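Local coordinates for dihydropteroate synthase (Burkholderia cenocepacia, PDB 2Y5S), which probably catalyses the joining of para-aminobenzoate to 6-hydroxymethyl-7,8-dihydropterin diphosphate, giving 7,8-dihydropteroate on the way to folate, at residues Pro194-Gly199 with Asp204-Leu209; Gly27-Thr32 with Glu53-Glu58; Ala135-Asn140 with Arg181-Ala186; Pro218-Pro221 with Ala225-Ile228; Arg85-Val90 with Met110-Ala115. All blocks are in the same frame, centred on the assembly; numbering follows the deposited sequence.

Contact 1 (Pro194-Gly199 with Asp204-Leu209); sequences PGFGFG and DDNYAL. With 78H (7,8-dihydropteroate), chain P.
Asn206 on helix 204-211 reaches back to the loop that follows strand 190-193 and accepts the backbone N-H of Gly197, with N to OD1 at 2.9 Å and the donor tilted 33° from the amide's carbonyl plane. The ND2 of the same amide bonds Val202 O, so both ends are used and the group's rotation is fixed. Packing is tight beside this bond. The Phe196 ring presents its edge to the helix backbone, CE1 lying 3.3 Å from Asn206 O, and CE1 also meets Leu209 CB at 3.7 Å; the Phe196 ring and the Asn206 side-chain amide are turned 51° apart. The solvent side is looser: Asp204 stands exposed, and Asp205 uses OD2 on Ala201 N. Within the loop, Gly195-Phe198 form a type II beta turn closed by Phe198 N to Gly195 O at 3.0 Å, with Gly197 in the positive-phi position. The turn sends Phe198 away from the helix, one ring face against C16 of the bound 7,8-dihydropteroate and CZ 3.2 Å from its N11. One turn of the TIM-barrel pocket thus carries both a main-chain N-H bonded to the helix through Asn206 and an aromatic ring against the product.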
# COMPACT_ATOMS: atom_id res chain seq x y z
N PRO B 194 -0.71 19.00 5.55
CA PRO B 194 0.69 19.44 5.57
C PRO B 194 1.24 19.92 4.23
O PRO B 194 2.37 20.44 4.17
CB PRO B 194 1.44 18.18 6.02
CG PRO B 194 0.56 17.06 5.54
CD PRO B 194 -0.83 17.55 5.82
N GLY B 195 0.46 19.72 3.16
CA GLY B 195 0.78 20.33 1.88
C GLY B 195 1.95 19.69 1.19
O GLY B 195 2.94 20.35 0.83
N PHE B 196 1.83 18.40 0.96
CA PHE B 196 2.87 17.67 0.28
C PHE B 196 3.17 18.30 -1.09
O PHE B 196 2.26 18.54 -1.86
CB PHE B 196 2.46 16.21 0.11
CG PHE B 196 2.44 15.45 1.38
CD1 PHE B 196 3.62 15.14 2.02
CD2 PHE B 196 1.23 15.07 1.97
CE1 PHE B 196 3.61 14.46 3.23
CE2 PHE B 196 1.22 14.38 3.17
CZ PHE B 196 2.41 14.08 3.80
N GLY B 197 4.45 18.56 -1.35
CA GLY B 197 4.89 19.10 -2.63
C GLY B 197 4.77 20.61 -2.72
O GLY B 197 4.98 21.16 -3.80
N PHE B 198 4.44 21.29 -1.63
CA PHE B 198 4.29 22.77 -1.66
C PHE B 198 5.37 23.48 -0.84
O PHE B 198 5.18 23.79 0.36
CB PHE B 198 2.92 23.18 -1.14
CG PHE B 198 1.78 22.87 -2.07
CD1 PHE B 198 1.37 23.81 -3.02
CD2 PHE B 198 1.09 21.65 -1.98
CE1 PHE B 198 0.29 23.54 -3.87
CE2 PHE B 198 0.02 21.37 -2.83
CZ PHE B 198 -0.39 22.32 -3.77
N GLY B 199 6.51 23.76 -1.48
CA GLY B 199 7.64 24.40 -0.82
C GLY B 199 8.42 23.44 0.08
O GLY B 199 8.88 23.83 1.16
N ASP B 204 13.34 14.74 1.03
CA ASP B 204 13.63 14.83 2.48
C ASP B 204 12.51 15.47 3.32
O ASP B 204 12.17 14.92 4.37
CB ASP B 204 14.97 15.50 2.75
CG ASP B 204 16.14 14.62 2.36
OD1 ASP B 204 15.95 13.38 2.27
OD2 ASP B 204 17.23 15.16 2.12
N ASP B 205 11.93 16.58 2.87
CA ASP B 205 10.85 17.24 3.63
C ASP B 205 9.53 16.51 3.51
O ASP B 205 8.84 16.29 4.51
CB ASP B 205 10.67 18.70 3.18
CG ASP B 205 11.84 19.59 3.56
OD1 ASP B 205 12.53 19.29 4.56
OD2 ASP B 205 12.04 20.62 2.87
N ASN B 206 9.16 16.12 2.30
CA ASN B 206 7.90 15.43 2.08
C ASN B 206 7.83 14.09 2.82
O ASN B 206 6.80 13.76 3.42
CB ASN B 206 7.65 15.23 0.58
CG ASN B 206 7.22 16.51 -0.13
OD1 ASN B 206 6.38 17.27 0.37
ND2 ASN B 206 7.79 16.76 -1.32
N TYR B 207 8.90 13.31 2.79
CA TYR B 207 8.89 12.02 3.51
C TYR B 207 9.05 12.16 5.02
O TYR B 207 8.55 11.32 5.75
CB TYR B 207 9.87 11.02 2.91
CG TYR B 207 9.35 10.47 1.60
CD1 TYR B 207 8.38 9.47 1.57
CD2 TYR B 207 9.77 10.98 0.39
CE1 TYR B 207 7.89 8.98 0.38
CE2 TYR B 207 9.28 10.49 -0.82
CZ TYR B 207 8.36 9.49 -0.81
OH TYR B 207 7.85 9.01 -2.00
N ALA B 208 9.69 13.24 5.48
CA ALA B 208 9.70 13.55 6.93
C ALA B 208 8.25 13.77 7.39
O ALA B 208 7.81 13.24 8.41
CB ALA B 208 10.54 14.79 7.22
N LEU B 209 7.51 14.55 6.62
CA LEU B 209 6.14 14.86 6.95
C LEU B 209 5.26 13.62 6.88
O LEU B 209 4.35 13.50 7.68
CB LEU B 209 5.58 15.95 6.03
CG LEU B 209 6.23 17.32 6.21
CD1 LEU B 209 5.89 18.21 5.02
CD2 LEU B 209 5.79 17.97 7.51
O4 78H P . -2.06 18.16 -1.40
C4 78H P . -3.06 18.87 -1.55
C5 78H P . -3.36 19.48 -2.79
N3 78H P . -3.91 19.11 -0.46
C9 78H P . -4.51 20.30 -2.85
N5 78H P . -2.60 19.26 -3.89
C2 78H P . -5.04 19.96 -0.59
N8 78H P . -4.86 20.93 -4.04
N1 78H P . -5.31 20.52 -1.79
C6 78H P . -2.87 19.88 -5.05
N2 78H P . -5.84 20.22 0.46
C7 78H P . -3.96 20.94 -5.20
C10 78H P . -2.06 19.56 -6.28
N11 78H P . -0.83 20.36 -6.31
C15 78H P . 0.32 19.75 -6.54
C16 78H P . 1.41 19.97 -5.70
C17 78H P . 0.40 18.87 -7.61
C18 78H P . 2.61 19.31 -5.96
C19 78H P . 1.60 18.21 -7.87
C20 78H P . 2.70 18.44 -7.04
C21 78H P . 4.01 17.69 -7.30
O22 78H P . 4.84 17.70 -6.39
O23 78H P . 4.13 17.00 -8.34

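Contact 2 (Gly27-Thr32 with Glu53-Glu58)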
# COMPACT_ATOMS: atom_id res chain seq x y z
N GLY B 27 -12.02 12.06 -4.16
CA GLY B 27 -11.61 11.90 -5.56
C GLY B 27 -11.38 13.26 -6.19
O GLY B 27 -12.19 14.17 -6.04
N ILE B 28 -10.29 13.39 -6.95
CA ILE B 28 -9.92 14.66 -7.53
C ILE B 28 -10.67 14.80 -8.85
O ILE B 28 -10.50 13.98 -9.76
CB ILE B 28 -8.40 14.75 -7.79
CG1 ILE B 28 -7.62 14.67 -6.47
CG2 ILE B 28 -8.05 16.06 -8.54
CD1 ILE B 28 -6.14 14.27 -6.68
N LEU B 29 -11.51 15.83 -8.92
CA LEU B 29 -12.25 16.17 -10.13
C LEU B 29 -11.68 17.47 -10.68
O LEU B 29 -12.09 18.57 -10.29
CB LEU B 29 -13.74 16.30 -9.82
CG LEU B 29 -14.67 16.44 -11.03
CD1 LEU B 29 -14.76 15.13 -11.80
CD2 LEU B 29 -16.05 16.89 -10.58
N ASN B 30 -10.71 17.34 -11.57
CA ASN B 30 -10.15 18.51 -12.22
C ASN B 30 -11.10 18.94 -13.32
O ASN B 30 -11.34 18.18 -14.25
CB ASN B 30 -8.75 18.21 -12.76
CG ASN B 30 -7.70 18.16 -11.66
OD1 ASN B 30 -7.66 19.03 -10.77
ND2 ASN B 30 -6.84 17.14 -11.70
N ALA B 31 -11.66 20.14 -13.19
CA ALA B 31 -12.61 20.69 -14.15
C ALA B 31 -11.88 21.54 -15.19
O ALA B 31 -12.25 22.69 -15.45
CB ALA B 31 -13.66 21.53 -13.42
N THR B 32 -10.87 20.95 -15.81
CA THR B 32 -9.93 21.66 -16.67
C THR B 32 -9.58 20.82 -17.91
O THR B 32 -8.99 19.74 -17.77
CB THR B 32 -8.64 21.99 -15.87
OG1 THR B 32 -8.37 20.94 -14.92
CG2 THR B 32 -8.80 23.30 -15.10
N GLU B 53 -19.58 10.81 -11.45
CA GLU B 53 -20.42 9.61 -11.32
C GLU B 53 -19.58 8.34 -11.24
O GLU B 53 -19.82 7.49 -10.38
CB GLU B 53 -21.41 9.52 -12.49
CG GLU B 53 -22.59 10.47 -12.33
CD GLU B 53 -23.36 10.70 -13.62
OE1 GLU B 53 -23.17 9.95 -14.59
OE2 GLU B 53 -24.14 11.66 -13.65
N ARG B 54 -18.60 8.21 -12.14
CA ARG B 54 -17.66 7.09 -12.11
C ARG B 54 -16.91 7.01 -10.77
O ARG B 54 -16.80 5.93 -10.20
CB ARG B 54 -16.67 7.21 -13.29
CG ARG B 54 -15.52 6.19 -13.31
CD ARG B 54 -16.02 4.75 -13.32
NE ARG B 54 -17.01 4.51 -14.37
CZ ARG B 54 -16.74 4.12 -15.62
NH1 ARG B 54 -15.49 3.90 -16.02
NH2 ARG B 54 -17.75 3.93 -16.47
N MET B 55 -16.40 8.14 -10.29
CA MET B 55 -15.67 8.15 -9.00
C MET B 55 -16.54 7.74 -7.82
O MET B 55 -16.10 6.96 -6.97
CB MET B 55 -14.97 9.50 -8.75
CG MET B 55 -13.68 9.65 -9.57
SD MET B 55 -12.73 11.15 -9.20
CE MET B 55 -13.96 12.40 -9.52
N ILE B 56 -17.78 8.22 -7.78
CA ILE B 56 -18.74 7.76 -6.77
C ILE B 56 -18.97 6.25 -6.89
O ILE B 56 -18.93 5.53 -5.89
CB ILE B 56 -20.08 8.53 -6.84
CG1 ILE B 56 -19.87 10.00 -6.44
CG2 ILE B 56 -21.14 7.85 -5.93
CD1 ILE B 56 -20.87 10.95 -7.09
N ALA B 57 -19.18 5.75 -8.10
CA ALA B 57 -19.34 4.32 -8.32
C ALA B 57 -18.12 3.52 -7.85
O ALA B 57 -18.26 2.39 -7.38
CB ALA B 57 -19.62 4.03 -9.81
N GLU B 58 -16.93 4.12 -7.96
CA GLU B 58 -15.69 3.46 -7.53
C GLU B 58 -15.46 3.53 -6.01
O GLU B 58 -14.55 2.91 -5.51
CB GLU B 58 -14.47 4.04 -8.26
CG GLU B 58 -14.39 3.62 -9.72
CD GLU B 58 -13.25 4.30 -10.46
OE1 GLU B 58 -12.37 4.90 -9.82
OE2 GLU B 58 -13.23 4.22 -11.70
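Met55 of helix 45-58 lays its thioether over the backbone of strand 24-30 and its methyl against Leu29. The apolar part is methyl to methyl: Met55 CE lies 3.6 Å from Leu29 CD1 and 3.9 Å from Leu29 CB. The bend at chi3 of Met55 (-57°) turns CE toward Leu29. A second kind of contact is sulfur against main chain. SD sits 3.6 Å from Ile28 O and 3.9 Å from Gly27 CA, the glycine offering no side chain to hold it off. Polar bonds play no part across the two segments; the main chain of Gly27 and Leu29 bonds to the neighbouring strand 62-66 instead. Strand and helix run antiparallel, at 175° with axes 9.5 Å apart, as in the first beta-alpha unit of a TIM barrel, where the outer helix returns along its strand. Ile28 points the other way, into the barrel, its side chain about 7 Å from the bound 7,8-dihydropteroate. Met55 also packs on Val274 of helix 274-291. Flexible, polarisable and uncharged, the thioether packs between strand and helix without a hydrogen bond, a contact probably dominated by dispersion.

Contact 3 (Ala135-Asn140 with Arg181-Ala186)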
# COMPACT_ATOMS: atom_id res chain seq x y z
N ALA B 135 -15.09 35.26 3.83
CA ALA B 135 -15.82 34.42 2.90
C ALA B 135 -16.37 33.14 3.54
O ALA B 135 -17.45 32.69 3.18
CB ALA B 135 -14.93 34.06 1.74
N VAL B 136 -15.63 32.55 4.49
CA VAL B 136 -15.98 31.22 5.02
C VAL B 136 -16.48 31.20 6.48
O VAL B 136 -16.92 30.16 6.96
CB VAL B 136 -14.78 30.24 4.95
CG1 VAL B 136 -14.25 30.13 3.52
CG2 VAL B 136 -13.69 30.63 5.92
N ARG B 137 -16.41 32.33 7.17
CA ARG B 137 -16.66 32.33 8.61
C ARG B 137 -18.10 31.90 8.94
O ARG B 137 -18.31 31.19 9.91
CB ARG B 137 -16.33 33.68 9.24
CG ARG B 137 -17.11 34.87 8.68
CD ARG B 137 -16.58 36.18 9.23
NE ARG B 137 -16.78 36.25 10.68
CZ ARG B 137 -17.85 36.75 11.29
NH1 ARG B 137 -18.87 37.27 10.59
NH2 ARG B 137 -17.92 36.74 12.62
N ASP B 138 -19.06 32.28 8.11
CA ASP B 138 -20.46 31.91 8.34
C ASP B 138 -20.77 30.49 7.86
O ASP B 138 -20.18 30.00 6.90
CB ASP B 138 -21.40 32.90 7.64
CG ASP B 138 -21.47 34.25 8.34
OD1 ASP B 138 -20.89 34.43 9.44
OD2 ASP B 138 -22.15 35.15 7.80
N GLY B 139 -21.70 29.84 8.54
CA GLY B 139 -22.27 28.61 8.06
C GLY B 139 -21.54 27.41 8.62
O GLY B 139 -20.86 27.51 9.65
N ASN B 140 -21.67 26.29 7.93
CA ASN B 140 -21.19 25.01 8.42
C ASN B 140 -20.23 24.25 7.52
O ASN B 140 -19.98 23.08 7.77
CB ASN B 140 -22.38 24.11 8.74
CG ASN B 140 -22.64 24.06 10.19
OD1 ASN B 140 -22.17 23.14 10.87
ND2 ASN B 140 -23.30 25.09 10.72
N ARG B 181 -10.75 30.44 14.09
CA ARG B 181 -11.53 30.43 15.32
C ARG B 181 -11.78 31.83 15.88
O ARG B 181 -12.88 32.12 16.37
CB ARG B 181 -10.89 29.52 16.36
CG ARG B 181 -11.06 28.03 15.99
CD ARG B 181 -10.43 27.09 16.98
NE ARG B 181 -10.96 27.29 18.32
CZ ARG B 181 -10.27 27.73 19.37
NH1 ARG B 181 -8.97 28.01 19.29
NH2 ARG B 181 -10.90 27.89 20.53
N ASP B 182 -10.77 32.71 15.79
CA ASP B 182 -10.91 34.10 16.21
C ASP B 182 -12.00 34.83 15.44
O ASP B 182 -12.56 35.80 15.93
CB ASP B 182 -9.61 34.88 16.01
CG ASP B 182 -8.53 34.47 16.98
OD1 ASP B 182 -8.85 33.84 18.01
OD2 ASP B 182 -7.36 34.79 16.71
N ALA B 183 -12.27 34.40 14.21
CA ALA B 183 -13.34 35.00 13.41
C ALA B 183 -14.69 34.30 13.61
O ALA B 183 -15.66 34.64 12.92
CB ALA B 183 -12.96 34.98 11.93
N GLY B 184 -14.77 33.35 14.54
CA GLY B 184 -16.03 32.67 14.88
C GLY B 184 -16.23 31.26 14.33
O GLY B 184 -17.27 30.64 14.56
N VAL B 185 -15.25 30.73 13.60
CA VAL B 185 -15.37 29.38 13.01
C VAL B 185 -15.24 28.34 14.11
O VAL B 185 -14.26 28.34 14.83
CB VAL B 185 -14.28 29.13 11.93
CG1 VAL B 185 -14.28 27.65 11.47
CG2 VAL B 185 -14.49 30.07 10.74
N ALA B 186 -16.24 27.46 14.25
CA ALA B 186 -16.14 26.33 15.18
C ALA B 186 -14.99 25.40 14.79
O ALA B 186 -14.79 25.10 13.60
CB ALA B 186 -17.46 25.54 15.25
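The carbonyl oxygen of Ala183 is gripped by two nitrogens of Arg137: NE at 3.0 Å and NH2 at 3.1 Å from Ala183 O. The guanidinium comes side-on, with the oxygen near its edge but slightly tilted from its plane. Of the two donors, NE lies in the carbonyl plane, whereas NH2 stands above it; both bonds are moderately bent, with N-H...O angles of 143° from NE and 136° from NH2. Arg137 reaches it with CG lodged between the backbone N and the carbonyl carbon (chi1 59°) and a bend at chi3 that folds the group over toward the other helix end. Ala183 follows the last turn of helix 165-182, which closes in a Schellman motif: Gly184 takes positive phi and its N bonds Arg181 O at 2.9 Å. The positive guanidinium therefore meets the carbonyl end of a helix, where the dipole would probably favour it. Asp138 OD1 adds a long ion pair with Arg137 NH1 (3.7 Å), well out of plane and acting by charge alone. Beside the polar pair the contact turns apolar: Val185 CG2 touches Arg137 CA at 3.8 Å, and Val185 and Val136 both rest on Leu143 of barrel strand 142-146. A second arginine, Arg189, bonds the carbonyl oxygens of Val136 and Arg137.

Contact 4 (Pro218-Pro221 with Ala225-Ile228)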
# COMPACT_ATOMS: atom_id res chain seq x y z
N PRO B 218 -2.02 20.19 14.75
CA PRO B 218 -2.20 20.77 16.07
C PRO B 218 -3.48 20.24 16.73
O PRO B 218 -4.27 19.51 16.10
CB PRO B 218 -2.32 22.27 15.78
CG PRO B 218 -2.80 22.35 14.42
CD PRO B 218 -2.38 21.14 13.69
N ALA B 219 -3.66 20.62 17.99
CA ALA B 219 -4.79 20.18 18.82
C ALA B 219 -5.97 21.16 18.77
O ALA B 219 -5.78 22.37 18.79
CB ALA B 219 -4.33 20.00 20.28
N ARG B 220 -7.18 20.61 18.71
CA ARG B 220 -8.40 21.38 18.91
C ARG B 220 -8.50 21.69 20.40
O ARG B 220 -7.70 21.17 21.18
CB ARG B 220 -9.62 20.59 18.46
CG ARG B 220 -9.67 20.34 16.97
CD ARG B 220 -10.86 19.49 16.61
NE ARG B 220 -11.22 19.63 15.20
CZ ARG B 220 -12.12 18.86 14.59
NH1 ARG B 220 -12.76 17.89 15.25
NH2 ARG B 220 -12.38 19.07 13.29
N PRO B 221 -9.45 22.56 20.81
CA PRO B 221 -9.62 22.87 22.25
C PRO B 221 -9.96 21.67 23.13
O PRO B 221 -9.54 21.61 24.29
CB PRO B 221 -10.76 23.88 22.26
CG PRO B 221 -10.61 24.59 20.94
CD PRO B 221 -10.16 23.54 19.96
N ALA B 225 -6.46 16.15 18.17
CA ALA B 225 -5.81 16.73 17.01
C ALA B 225 -6.85 17.06 15.93
O ALA B 225 -7.82 16.33 15.74
CB ALA B 225 -4.75 15.77 16.48
N TYR B 226 -6.65 18.18 15.25
CA TYR B 226 -7.39 18.46 14.00
C TYR B 226 -7.22 17.26 13.04
O TYR B 226 -6.12 16.71 12.90
CB TYR B 226 -6.90 19.76 13.36
CG TYR B 226 -7.40 21.01 14.07
CD1 TYR B 226 -8.68 21.51 13.82
CD2 TYR B 226 -6.60 21.70 14.98
CE1 TYR B 226 -9.15 22.65 14.47
CE2 TYR B 226 -7.07 22.83 15.65
CZ TYR B 226 -8.34 23.30 15.39
OH TYR B 226 -8.82 24.42 16.04
N PRO B 227 -8.32 16.81 12.42
CA PRO B 227 -8.18 15.71 11.48
C PRO B 227 -7.39 16.14 10.25
O PRO B 227 -7.44 17.31 9.86
CB PRO B 227 -9.62 15.37 11.12
CG PRO B 227 -10.35 16.66 11.26
CD PRO B 227 -9.71 17.31 12.46
N ILE B 228 -6.67 15.18 9.66
CA ILE B 228 -5.68 15.44 8.61
C ILE B 228 -6.20 14.97 7.25
O ILE B 228 -6.67 13.82 7.12
CB ILE B 228 -4.38 14.70 8.88
CG1 ILE B 228 -3.76 15.18 10.19
CG2 ILE B 228 -3.36 14.86 7.70
CD1 ILE B 228 -2.59 14.30 10.69
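The backbones of Ala219 and Ala225 are paired in a single beta bridge, CA to CA 4.0 Å, as the chain doubles back on itself, and Tyr226 N bonds Pro218 O at 2.9 Å with an N-H...O angle of 156°. The same oxygen receives a CA-H...O contact from Ala225, CA to O 3.3 Å, and lies near the plane of the Tyr226 ring, beside its edge. Tyr226 is the flat piece about which the side chains gather. Arg220 stretches across it: CG stands over the centre of one face, 3.4 Å from the centroid and 11° off the normal, a CH-pi contact. Because the chain is extended from CG to NE, the guanidinium is carried on past the ring, NE 3.4 Å from Tyr226 CD1, and stands almost upright to it, the planes 86° apart. CD of Pro227 sits over one guanidinium face, toward its rim, 3.3 Å from Arg220 NH2. Pro218 crosses the tyrosine at about a right angle, CG meeting CD2 of Tyr226 at 3.9 Å. The polar end of Arg220 is spent on backbone oxygens beyond the two segments: NH1 bonds Pro10 O and NH2 bonds Ile190 O, two bonds that limit its rotation. Tyr226 touches both Ala177 and Arg181 of helix 165-182 and Ile190 and Val192 of strand 190-193, while Pro227 packs on Cys191 and bonds through its backbone to Val192 just before strand 229-230, at the point where the barrel closes.

Contact 5 (Arg85-Val90 with Met110-Ala115); sequences RVIPLV and MRAALA
In Ile87, CG1 lies beside the backbone N and opposite the carbonyl carbon (chi1 -63°), and a second turn (chi2 -51°) swings CD1 across to the neighbouring helix, where it meets Ala112 and Ala113. The methyl rests on the peptide that joins these two residues: CD1 is 3.5 Å from Ala112 O, also 3.5 Å from Ala112 C, and 3.6 Å from Ala113 N. The alanine methyls border this seat, Ala112 CB at 3.8 Å and Ala113 CB at 4.2 Å from Ile87 CD1. With only small side chains on helix 107-115 here, one isoleucine methyl can come right down to the backbone. One turn further along, Val90 makes a lighter contact, CG1 4.3 Å from Ala113 O. Helix 79-93 is kinked at Pro88, whose nitrogen has no hydrogen to give to the turn before, yet over these segments the axes run nearly parallel, 14° apart and 9.5 Å at closest approach. That is the arrangement of successive outer helices in a TIM barrel, here separated along the chain by strand 100-103. Ile102 of that strand forms the floor, touched by Val86, Val90 and Ala113, so the interface is buried toward the barrel and more exposed outward, where Ile87 and Ala112 lie. No hydrogen bond crosses between the segments: they meet by apolar packing, and the small alanines are consistent with the close approach of Ile87 to the backbone.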
# COMPACT_ATOMS: atom_id res chain seq x y z
N ARG B 85 -16.44 27.35 -14.50
CA ARG B 85 -16.11 25.93 -14.41
C ARG B 85 -16.68 25.30 -13.14
O ARG B 85 -17.24 24.21 -13.17
CB ARG B 85 -14.59 25.72 -14.37
CG ARG B 85 -13.82 26.12 -15.62
CD ARG B 85 -12.39 26.57 -15.23
NE ARG B 85 -11.36 26.15 -16.19
CZ ARG B 85 -11.22 26.63 -17.42
NH1 ARG B 85 -12.05 27.55 -17.90
NH2 ARG B 85 -10.24 26.17 -18.19
N VAL B 86 -16.50 26.00 -12.02
CA VAL B 86 -16.77 25.41 -10.71
C VAL B 86 -18.24 25.43 -10.32
O VAL B 86 -18.78 24.42 -9.88
CB VAL B 86 -15.95 26.13 -9.60
CG1 VAL B 86 -16.31 25.59 -8.23
CG2 VAL B 86 -14.46 25.97 -9.86
N ILE B 87 -18.90 26.58 -10.49
CA ILE B 87 -20.26 26.75 -9.99
C ILE B 87 -21.27 25.78 -10.63
O ILE B 87 -22.02 25.12 -9.91
CB ILE B 87 -20.74 28.23 -10.10
CG1 ILE B 87 -19.88 29.14 -9.22
CG2 ILE B 87 -22.20 28.36 -9.72
CD1 ILE B 87 -19.73 28.67 -7.80
N PRO B 88 -21.27 25.65 -11.97
CA PRO B 88 -22.21 24.69 -12.56
C PRO B 88 -21.96 23.21 -12.20
O PRO B 88 -22.90 22.43 -12.20
CB PRO B 88 -22.07 24.93 -14.07
CG PRO B 88 -21.61 26.35 -14.18
CD PRO B 88 -20.65 26.50 -13.01
N LEU B 89 -20.73 22.83 -11.89
CA LEU B 89 -20.47 21.47 -11.37
C LEU B 89 -21.03 21.31 -9.96
O LEU B 89 -21.59 20.26 -9.63
CB LEU B 89 -18.97 21.13 -11.39
CG LEU B 89 -18.29 20.92 -12.74
CD1 LEU B 89 -16.82 20.54 -12.56
CD2 LEU B 89 -19.04 19.88 -13.61
N VAL B 90 -20.89 22.33 -9.12
CA VAL B 90 -21.46 22.32 -7.78
C VAL B 90 -22.97 22.13 -7.87
O VAL B 90 -23.53 21.26 -7.20
CB VAL B 90 -21.13 23.61 -6.99
CG1 VAL B 90 -21.88 23.63 -5.64
CG2 VAL B 90 -19.62 23.72 -6.77
N MET B 110 -14.80 31.14 -3.23
CA MET B 110 -15.29 30.59 -1.97
C MET B 110 -16.71 31.05 -1.71
O MET B 110 -17.58 30.22 -1.43
CB MET B 110 -14.40 31.00 -0.81
CG MET B 110 -12.99 30.48 -0.89
SD MET B 110 -12.01 30.94 0.54
CE MET B 110 -10.39 30.37 -0.03
N ARG B 111 -16.95 32.36 -1.84
CA ARG B 111 -18.28 32.93 -1.61
C ARG B 111 -19.31 32.34 -2.58
O ARG B 111 -20.36 31.87 -2.15
CB ARG B 111 -18.26 34.47 -1.72
CG ARG B 111 -17.34 35.15 -0.69
CD ARG B 111 -17.53 36.68 -0.60
NE ARG B 111 -18.57 37.04 0.36
CZ ARG B 111 -18.36 37.58 1.56
NH1 ARG B 111 -17.12 37.86 1.97
NH2 ARG B 111 -19.39 37.86 2.34
N ALA B 112 -19.00 32.36 -3.88
CA ALA B 112 -19.93 31.84 -4.90
C ALA B 112 -20.21 30.35 -4.74
O ALA B 112 -21.35 29.90 -4.92
CB ALA B 112 -19.42 32.13 -6.31
N ALA B 113 -19.17 29.59 -4.41
CA ALA B 113 -19.28 28.13 -4.26
C ALA B 113 -20.07 27.76 -3.00
O ALA B 113 -20.90 26.85 -3.02
CB ALA B 113 -17.89 27.48 -4.26
N LEU B 114 -19.84 28.47 -1.91
CA LEU B 114 -20.66 28.26 -0.71
C LEU B 114 -22.13 28.63 -0.96
O LEU B 114 -23.03 27.90 -0.53
CB LEU B 114 -20.09 29.03 0.48
CG LEU B 114 -18.78 28.46 1.05
CD1 LEU B 114 -18.25 29.36 2.16
CD2 LEU B 114 -18.98 27.03 1.56
N ALA B 115 -22.36 29.74 -1.66
CA ALA B 115 -23.73 30.15 -2.02
C ALA B 115 -24.40 29.12 -2.91
O ALA B 115 -25.59 28.91 -2.82
CB ALA B 115 -23.74 31.55 -2.69

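In the fold
Contact 1 is the one at the ligand, holding Gly197 and Phe198 of the 7,8-dihydropteroate pocket; contact 2 lies on the opposite side of the chain's centre, the two centres 25 Å apart, yet its Ile28 side chain comes within about 7 Å of the ligand. The contacts also touch one another in sequence. Contacts 2 and 5 touch through Ala31 CB and Leu89 CD1 at 3.4 Å, contacts 5 and 3 through Leu114 CD1 and Ala135 O at 3.6 Å, and contacts 3 and 4 through Arg181 CD and Tyr226 OH at 3.3 Å. Contact 4 reaches contact 1 where Ile228 CG2 meets Pro194 CD at 4.2 Å. The Val136 and Pro227 side chains of contacts 3 and 4 are about 13 and 12 Å from the ligand.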